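Side-chain contacts in transcriptional regulator (NtrC family) (Aquifex aeolicus, PDB 3DZD), which probably activates sigma54-dependent transcription as a response regulator whose AAA+ ATPase binds and hydrolyses ATP, and is captured here in its inactive state with ADP: residues E313-L316 against K317-A320; E332-K335 against E336-K340; T86-K89 against A90-G94. One frame throughout, in Å; residues are numbered along the deposited sequence.

Contact 3 comes first along the chain, on helix 85-93 of the receiver domain, while contacts 1 and 2 follow in series on helices 307-322 and 332-339 of the AAA+ lid domain. The two lid contacts have centres about 16 Å apart and meet where Glu313 packs on Lys335. Contact 3 lies on the opposite side of the chain's centre, its centre about 50 Å from that of contact 1 and about 63 Å from that of contact 2. They therefore sample both ends of a modular regulator: a receiver helix that packs against a second subunit, and a helical lid whose aromatic residues touch bound ADP.

Contact 1 of 3, residues E313-L316 against K317-A320; sequences EYFL and KKFA. With ADP (adenosine-5'-diphosphate), chain C.
Phe315 and Phe319 stand one helical turn apart, and the Phe319 ring lies against the carbonyl oxygen and CB of Phe315. Phe319 N donates to Phe315 O at 2.9 Å with an N-H...O angle of 158°. That same oxygen is approached by ring atom Phe319 CD2 at 3.1 Å, while Phe319 CE2 lies 4.0 Å from Phe315 CB. Nearly equal first torsions (chi1 -70° in Phe315, -68° in Phe319) make the two rings leave the helix alike. In the buried packing around them, Phe315 touches Lys351 and Ile354 of helix 346-359, Phe319 touches Glu355, branched Leu316 meets Leu330 and Val358, and small Ala320 meets Phe328.

The other carbonyls of the turn are satisfied in the same i to i+4 pattern: Glu313 O takes Lys317 N, Tyr314 O takes Lys318 N, and Leu316 O takes Ala320 N. Over Glu313 O the aliphatic part of Lys317 also folds, CD coming to 3.1 Å because the chain bends at chi2; its ammonium gives a weak hydrogen bond to Phe328 O. The long chain of Lys318 lets its NZ reach the edge of the Phe315 ring, near the ring plane, 4.4 Å from CD1.

The Tyr314 and Phe315 rings are in contact, Tyr314 CD2 sitting 3.6 Å above one face of Phe315, toward its rim, with Phe315 CE1 at the edge of the tyrosine ring. Both reach the nucleotide by van der Waals contact: Tyr314 CE2 lies 3.9 Å from ADP C2, and Phe315 CZ 3.9 Å from ADP N3. Aromatic lid residues against the adenine end, with polar contacts from the P-loop (Gly162, Lys165), Val132 and lid Lys351, make up this AAA+ nucleotide site.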
loop_
_atom_site.group_PDB
_atom_site.type_symbol
_atom_site.label_atom_id
_atom_site.label_comp_id
_atom_site.label_asym_id
_atom_site.label_seq_id
_atom_site.Cartn_x
_atom_site.Cartn_y
_atom_site.Cartn_z
ATOM N N GLU A 313 4.582 20.570 -20.947
ATOM C CA GLU A 313 6.001 20.349 -20.740
ATOM C C GLU A 313 6.210 19.290 -19.666
ATOM O O GLU A 313 7.123 18.474 -19.755
ATOM C CB GLU A 313 6.689 21.661 -20.357
ATOM C CG GLU A 313 6.764 22.652 -21.511
ATOM C CD GLU A 313 7.203 24.040 -21.081
ATOM O OE1 GLU A 313 7.032 24.390 -19.891
ATOM O OE2 GLU A 313 7.714 24.787 -21.945
ATOM N N TYR A 314 5.343 19.300 -18.661
ATOM C CA TYR A 314 5.421 18.340 -17.572
ATOM C C TYR A 314 5.126 16.929 -18.087
ATOM O O TYR A 314 5.786 15.959 -17.691
ATOM C CB TYR A 314 4.455 18.742 -16.454
ATOM C CG TYR A 314 4.118 17.656 -15.447
ATOM C CD1 TYR A 314 4.914 17.435 -14.328
ATOM C CD2 TYR A 314 2.982 16.881 -15.599
ATOM C CE1 TYR A 314 4.598 16.450 -13.407
ATOM C CE2 TYR A 314 2.658 15.900 -14.689
ATOM C CZ TYR A 314 3.467 15.688 -13.600
ATOM O OH TYR A 314 3.117 14.709 -12.703
ATOM N N PHE A 315 4.135 16.812 -18.969
ATOM C CA PHE A 315 3.771 15.503 -19.505
ATOM C C PHE A 315 4.794 15.034 -20.543
ATOM O O PHE A 315 5.172 13.867 -20.573
ATOM C CB PHE A 315 2.346 15.515 -20.089
ATOM C CG PHE A 315 1.259 15.626 -19.045
ATOM C CD1 PHE A 315 1.200 14.729 -17.981
ATOM C CD2 PHE A 315 0.301 16.630 -19.118
ATOM C CE1 PHE A 315 0.211 14.836 -17.006
ATOM C CE2 PHE A 315 -0.700 16.734 -18.162
ATOM C CZ PHE A 315 -0.745 15.846 -17.100
ATOM N N LEU A 316 5.237 15.956 -21.387
ATOM C CA LEU A 316 6.221 15.648 -22.415
ATOM C C LEU A 316 7.499 15.093 -21.792
ATOM O O LEU A 316 8.078 14.143 -22.307
ATOM C CB LEU A 316 6.538 16.897 -23.235
ATOM C CG LEU A 316 7.580 16.731 -24.340
ATOM C CD1 LEU A 316 7.048 15.826 -25.443
ATOM C CD2 LEU A 316 7.988 18.089 -24.899
ATOM N N LYS A 317 7.938 15.683 -20.683
ATOM C CA LYS A 317 9.126 15.197 -20.000
ATOM C C LYS A 317 8.873 13.839 -19.381
ATOM O O LYS A 317 9.643 12.905 -19.576
ATOM C CB LYS A 317 9.586 16.170 -18.917
ATOM C CG LYS A 317 10.603 17.188 -19.391
ATOM C CD LYS A 317 10.079 17.972 -20.585
ATOM C CE LYS A 317 10.902 19.224 -20.828
ATOM N NZ LYS A 317 12.339 18.891 -21.043
ATOM N N LYS A 318 7.787 13.733 -18.630
ATOM C CA LYS A 318 7.486 12.511 -17.907
ATOM C C LYS A 318 7.386 11.295 -18.828
ATOM O O LYS A 318 7.847 10.203 -18.479
ATOM C CB LYS A 318 6.205 12.686 -17.095
ATOM C CG LYS A 318 5.605 11.398 -16.587
ATOM C CD LYS A 318 4.660 11.670 -15.425
ATOM C CE LYS A 318 3.471 10.732 -15.483
ATOM N NZ LYS A 318 2.838 10.814 -16.833
ATOM N N PHE A 319 6.790 11.489 -20.001
ATOM C CA PHE A 319 6.601 10.395 -20.941
ATOM C C PHE A 319 7.865 10.109 -21.748
ATOM O O PHE A 319 8.271 8.956 -21.870
ATOM C CB PHE A 319 5.405 10.652 -21.866
ATOM C CG PHE A 319 4.087 10.631 -21.158
ATOM C CD1 PHE A 319 3.785 9.613 -20.265
ATOM C CD2 PHE A 319 3.147 11.636 -21.369
ATOM C CE1 PHE A 319 2.569 9.591 -19.596
ATOM C CE2 PHE A 319 1.933 11.621 -20.714
ATOM C CZ PHE A 319 1.643 10.605 -19.826
ATOM N N ALA A 320 8.484 11.157 -22.290
ATOM C CA ALA A 320 9.725 11.008 -23.047
ATOM C C ALA A 320 10.789 10.271 -22.231
ATOM O O ALA A 320 11.542 9.450 -22.760
ATOM C CB ALA A 320 10.245 12.369 -23.507
HETATM P PB ADP C . -10.796 14.445 -12.569
HETATM O O1B ADP C . -10.418 13.772 -11.265
HETATM O O2B ADP C . -11.900 13.751 -13.337
HETATM O O3B ADP C . -11.047 15.918 -12.455
HETATM P PA ADP C . -8.133 13.546 -13.291
HETATM O O1A ADP C . -7.213 14.322 -12.391
HETATM O O2A ADP C . -8.470 12.125 -12.888
HETATM O O3A ADP C . -9.486 14.409 -13.529
HETATM O "O5'" ADP C . -7.483 13.492 -14.762
HETATM C "C5'" ADP C . -6.329 14.261 -15.076
HETATM C "C4'" ADP C . -5.139 13.389 -15.425
HETATM O "O4'" ADP C . -4.033 14.274 -15.551
HETATM C "C3'" ADP C . -4.768 12.499 -14.257
HETATM O "O3'" ADP C . -3.926 11.445 -14.734
HETATM C "C2'" ADP C . -3.914 13.351 -13.356
HETATM O "O2'" ADP C . -2.860 12.510 -12.882
HETATM C "C1'" ADP C . -3.328 14.376 -14.303
HETATM N N9 ADP C . -3.488 15.753 -13.791
HETATM C C8 ADP C . -4.655 16.414 -13.675
HETATM N N7 ADP C . -4.473 17.663 -13.207
HETATM C C5 ADP C . -3.152 17.820 -13.014
HETATM C C6 ADP C . -2.284 18.910 -12.519
HETATM N N6 ADP C . -2.813 20.104 -12.140
HETATM N N1 ADP C . -0.959 18.676 -12.472
HETATM C C2 ADP C . -0.440 17.494 -12.855
HETATM N N3 ADP C . -1.166 16.457 -13.307
HETATM C C4 ADP C . -2.506 16.562 -13.405
#

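Contact 2 of 3, residues E332-K335 against E336-K340; sequences EETK and EYLMK
The ring of Tyr337 is met obliquely by the carbonyl oxygen of Thr334, and the tyrosine CB lies 3.3 Å from that Thr334 O. With CG anti to the backbone N (chi1 172°), the phenol is carried away from the preceding turn, and its side chain packs on Lys367. The other flat groups are carboxylates. Glu332 OE2 receives Lys335 NZ nearly along its C-O axis at 3.2 Å, a salt bridge reached by an extended lysine chain. Lys335 has a second, weak and long ion pair with Glu313 of the neighbouring helix 307-322. Glu336 OE1 accepts a bond from a water, and that water also donates to Glu332 O, bridging the turn.

On the buried side Thr334 and Leu338 lie side by side, pointing the same way, with Thr334 CG2 4.2 Å from Leu338 CD1. Thr334 suits this spot because it has both a methyl group for the leucine and a hydroxyl, which is hydrogen-bonded to Val365 O. Leu338 continues the apolar surface onto Val308 and Ala312. The i to i+4 backbone hydrogen bonds include Leu338 N to Thr334 O at 2.9 Å and Met339 N (modelled as selenomethionine) to Lys335 O at 3.2 Å.

Thus the short helix divides its chemistry: threonine and leucine bind it into the lid, Glu332, Glu333 and Glu336 are exposed, and Lys335 lies between them and helix 307-322. Glutamates in its first turn would also be expected to interact favourably with the positive end of the helix dipole, and Lys335 probably moderates the charge that Glu332 contributes there.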
loop_
_atom_site.group_PDB
_atom_site.type_symbol
_atom_site.label_atom_id
_atom_site.label_comp_id
_atom_site.label_asym_id
_atom_site.label_seq_id
_atom_site.Cartn_x
_atom_site.Cartn_y
_atom_site.Cartn_z
ATOM N N GLU A 332 7.768 26.260 -30.630
ATOM C CA GLU A 332 6.983 27.459 -30.393
ATOM C C GLU A 332 5.646 27.342 -31.106
ATOM O O GLU A 332 4.619 27.808 -30.608
ATOM C CB GLU A 332 7.733 28.710 -30.853
ATOM C CG GLU A 332 8.620 29.304 -29.778
ATOM C CD GLU A 332 7.849 29.584 -28.500
ATOM O OE1 GLU A 332 6.803 30.268 -28.578
ATOM O OE2 GLU A 332 8.285 29.118 -27.422
ATOM N N GLU A 333 5.670 26.711 -32.273
ATOM C CA GLU A 333 4.458 26.469 -33.037
ATOM C C GLU A 333 3.465 25.651 -32.219
ATOM O O GLU A 333 2.276 25.975 -32.165
ATOM C CB GLU A 333 4.786 25.740 -34.343
ATOM C CG GLU A 333 5.213 26.658 -35.485
ATOM C CD GLU A 333 6.548 27.357 -35.240
ATOM O OE1 GLU A 333 7.393 26.817 -34.484
ATOM O OE2 GLU A 333 6.755 28.448 -35.818
ATOM N N THR A 334 3.970 24.590 -31.592
ATOM C CA THR A 334 3.163 23.708 -30.750
ATOM C C THR A 334 2.504 24.474 -29.600
ATOM O O THR A 334 1.303 24.330 -29.356
ATOM C CB THR A 334 4.011 22.550 -30.179
ATOM O OG1 THR A 334 4.428 21.686 -31.247
ATOM C CG2 THR A 334 3.216 21.750 -29.154
ATOM N N LYS A 335 3.291 25.293 -28.905
ATOM C CA LYS A 335 2.772 26.095 -27.804
ATOM C C LYS A 335 1.586 26.951 -28.251
ATOM O O LYS A 335 0.554 27.002 -27.567
ATOM C CB LYS A 335 3.872 26.966 -27.202
ATOM C CG LYS A 335 4.901 26.174 -26.423
ATOM C CD LYS A 335 6.076 27.044 -26.014
ATOM C CE LYS A 335 7.149 26.224 -25.318
ATOM N NZ LYS A 335 8.350 27.043 -25.015
ATOM N N GLU A 336 1.728 27.599 -29.405
ATOM C CA GLU A 336 0.648 28.399 -29.968
ATOM C C GLU A 336 -0.587 27.541 -30.207
ATOM O O GLU A 336 -1.706 27.932 -29.857
ATOM C CB GLU A 336 1.083 29.058 -31.279
ATOM C CG GLU A 336 0.185 30.215 -31.726
ATOM C CD GLU A 336 0.410 31.487 -30.910
ATOM O OE1 GLU A 336 1.203 31.445 -29.940
ATOM O OE2 GLU A 336 -0.202 32.532 -31.239
ATOM N N TYR A 337 -0.379 26.369 -30.795
ATOM C CA TYR A 337 -1.478 25.460 -31.100
ATOM C C TYR A 337 -2.266 25.043 -29.860
ATOM O O TYR A 337 -3.495 25.018 -29.889
ATOM C CB TYR A 337 -0.952 24.219 -31.816
ATOM C CG TYR A 337 -1.981 23.121 -31.999
ATOM C CD1 TYR A 337 -2.773 23.068 -33.144
ATOM C CD2 TYR A 337 -2.158 22.134 -31.036
ATOM C CE1 TYR A 337 -3.713 22.065 -33.323
ATOM C CE2 TYR A 337 -3.102 21.123 -31.207
ATOM C CZ TYR A 337 -3.871 21.099 -32.356
ATOM O OH TYR A 337 -4.813 20.114 -32.538
ATOM N N LEU A 338 -1.560 24.696 -28.785
ATOM C CA LEU A 338 -2.204 24.271 -27.541
ATOM C C LEU A 338 -3.095 25.388 -26.978
ATOM O O LEU A 338 -4.227 25.146 -26.546
ATOM C CB LEU A 338 -1.155 23.863 -26.507
ATOM C CG LEU A 338 -0.260 22.651 -26.812
ATOM C CD1 LEU A 338 0.842 22.516 -25.781
ATOM C CD2 LEU A 338 -1.068 21.365 -26.877
HETATM N N MSE A 339 -2.581 26.614 -27.014
HETATM C CA MSE A 339 -3.272 27.769 -26.458
HETATM C C MSE A 339 -4.558 28.103 -27.207
HETATM O O MSE A 339 -5.390 28.873 -26.721
HETATM C CB MSE A 339 -2.339 28.973 -26.459
HETATM C CG MSE A 339 -1.171 28.819 -25.517
HETATM SE SE MSE A 339 -1.713 29.217 -23.700
HETATM C CE MSE A 339 -2.062 31.122 -23.941
ATOM N N LYS A 340 -4.726 27.516 -28.386
ATOM C CA LYS A 340 -5.894 27.810 -29.198
ATOM C C LYS A 340 -6.970 26.752 -29.036
ATOM O O LYS A 340 -8.042 26.856 -29.620
ATOM C CB LYS A 340 -5.498 27.961 -30.669
ATOM C CG LYS A 340 -4.719 29.234 -30.964
ATOM C CD LYS A 340 -3.744 29.044 -32.129
ATOM C CE LYS A 340 -4.460 28.864 -33.452
ATOM N NZ LYS A 340 -3.503 28.522 -34.548
HETATM O O HOH W 1 3.959 30.993 -30.689
#

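Contact 3 of 3, residues T86-K89 against A90-G94; sequences TAVK and AIKKG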
loop_
_atom_site.group_PDB
_atom_site.type_symbol
_atom_site.label_atom_id
_atom_site.label_comp_id
_atom_site.label_asym_id
_atom_site.label_seq_id
_atom_site.Cartn_x
_atom_site.Cartn_y
_atom_site.Cartn_z
ATOM N N THR A 86 11.844 0.864 34.706
ATOM C CA THR A 86 12.898 0.900 33.710
ATOM C C THR A 86 12.296 0.568 32.347
ATOM O O THR A 86 12.617 1.200 31.338
ATOM C CB THR A 86 13.983 -0.138 34.042
ATOM O OG1 THR A 86 14.168 -0.197 35.463
ATOM C CG2 THR A 86 15.295 0.219 33.376
ATOM N N ALA A 87 11.408 -0.424 32.335
ATOM C CA ALA A 87 10.771 -0.890 31.108
ATOM C C ALA A 87 10.041 0.237 30.378
ATOM O O ALA A 87 10.308 0.496 29.205
ATOM C CB ALA A 87 9.826 -2.047 31.407
ATOM N N VAL A 88 9.122 0.901 31.073
ATOM C CA VAL A 88 8.452 2.070 30.516
ATOM C C VAL A 88 9.484 3.057 29.979
ATOM O O VAL A 88 9.349 3.584 28.869
ATOM C CB VAL A 88 7.593 2.790 31.569
ATOM C CG1 VAL A 88 7.089 4.121 31.026
ATOM C CG2 VAL A 88 6.436 1.915 31.998
ATOM N N LYS A 89 10.512 3.305 30.783
ATOM C CA LYS A 89 11.592 4.200 30.403
ATOM C C LYS A 89 12.042 3.826 28.997
ATOM O O LYS A 89 12.044 4.656 28.090
ATOM C CB LYS A 89 12.754 4.039 31.383
ATOM C CG LYS A 89 13.345 5.327 31.930
ATOM C CD LYS A 89 14.260 5.014 33.115
ATOM C CE LYS A 89 14.504 6.232 33.992
ATOM N NZ LYS A 89 15.073 5.845 35.316
ATOM N N ALA A 90 12.400 2.557 28.828
ATOM C CA ALA A 90 12.856 2.033 27.547
ATOM C C ALA A 90 11.817 2.221 26.453
ATOM O O ALA A 90 12.142 2.633 25.339
ATOM C CB ALA A 90 13.209 0.566 27.682
ATOM N N ILE A 91 10.566 1.907 26.763
ATOM C CA ILE A 91 9.499 2.044 25.781
ATOM C C ILE A 91 9.379 3.483 25.289
ATOM O O ILE A 91 9.209 3.727 24.094
ATOM C CB ILE A 91 8.136 1.595 26.342
ATOM C CG1 ILE A 91 8.149 0.098 26.678
ATOM C CG2 ILE A 91 7.028 1.937 25.349
ATOM C CD1 ILE A 91 8.352 -0.814 25.482
ATOM N N LYS A 92 9.458 4.435 26.210
ATOM C CA LYS A 92 9.372 5.840 25.840
ATOM C C LYS A 92 10.603 6.268 25.048
ATOM O O LYS A 92 10.528 7.164 24.206
ATOM C CB LYS A 92 9.187 6.713 27.081
ATOM C CG LYS A 92 7.869 6.460 27.791
ATOM C CD LYS A 92 7.885 6.970 29.221
ATOM C CE LYS A 92 7.800 8.483 29.275
ATOM N NZ LYS A 92 7.455 8.958 30.643
ATOM N N LYS A 93 11.736 5.621 25.308
ATOM C CA LYS A 93 12.933 5.888 24.523
ATOM C C LYS A 93 12.764 5.368 23.109
ATOM O O LYS A 93 13.466 5.795 22.198
ATOM C CB LYS A 93 14.182 5.284 25.163
ATOM C CG LYS A 93 14.843 6.201 26.169
ATOM C CD LYS A 93 16.352 6.156 26.055
ATOM C CE LYS A 93 16.976 7.333 26.789
ATOM N NZ LYS A 93 16.350 8.627 26.391
ATOM N N GLY A 94 11.833 4.440 22.927
ATOM C CA GLY A 94 11.529 3.942 21.600
ATOM C C GLY A 94 11.604 2.434 21.439
ATOM O O GLY A 94 11.503 1.931 20.318
#
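Val88 turns its CG1 anti to the backbone N (chi1 171°), while Lys92 keeps CG beside its own N (chi1 -65°); the two choices bring Val88 CG1 to 3.5 Å from Lys92 CD, a close aliphatic contact one turn apart. The lysine chain bends at chi3, its methylenes packing on the valine while the ammonium leads off from the helix. Val88 O is shared between backbone and side chain: Lys92 N donates to it at 2.8 Å, and Lys92 CG rests 3.4 Å away.

The oxygen of Ala87 is met likewise: Ile91 N bonds to Ala87 O at 2.8 Å, and Ile91 CG1 lies 3.3 Å from it. Val88 packs on Glu106 and Ile91 on Leu110 of the second subunit, so these branched apolar residues contribute to the interface. The methyl of Ala90, buried, packs on Ile63 of helix 62-69 and on Ala95.

The helix ends in a Schellman motif. Gly94 N bonds to Ile91 O at 3.0 Å and weakly to Ala90 O; at its positive phi of 126° a CB would be jammed against the carbonyl O of Lys93, and the position calls for glycine. Lys93 O is held by Lys67 NZ. Chemically, the lysines gathered in the last turns would be expected to offset the negative end of the helix dipole.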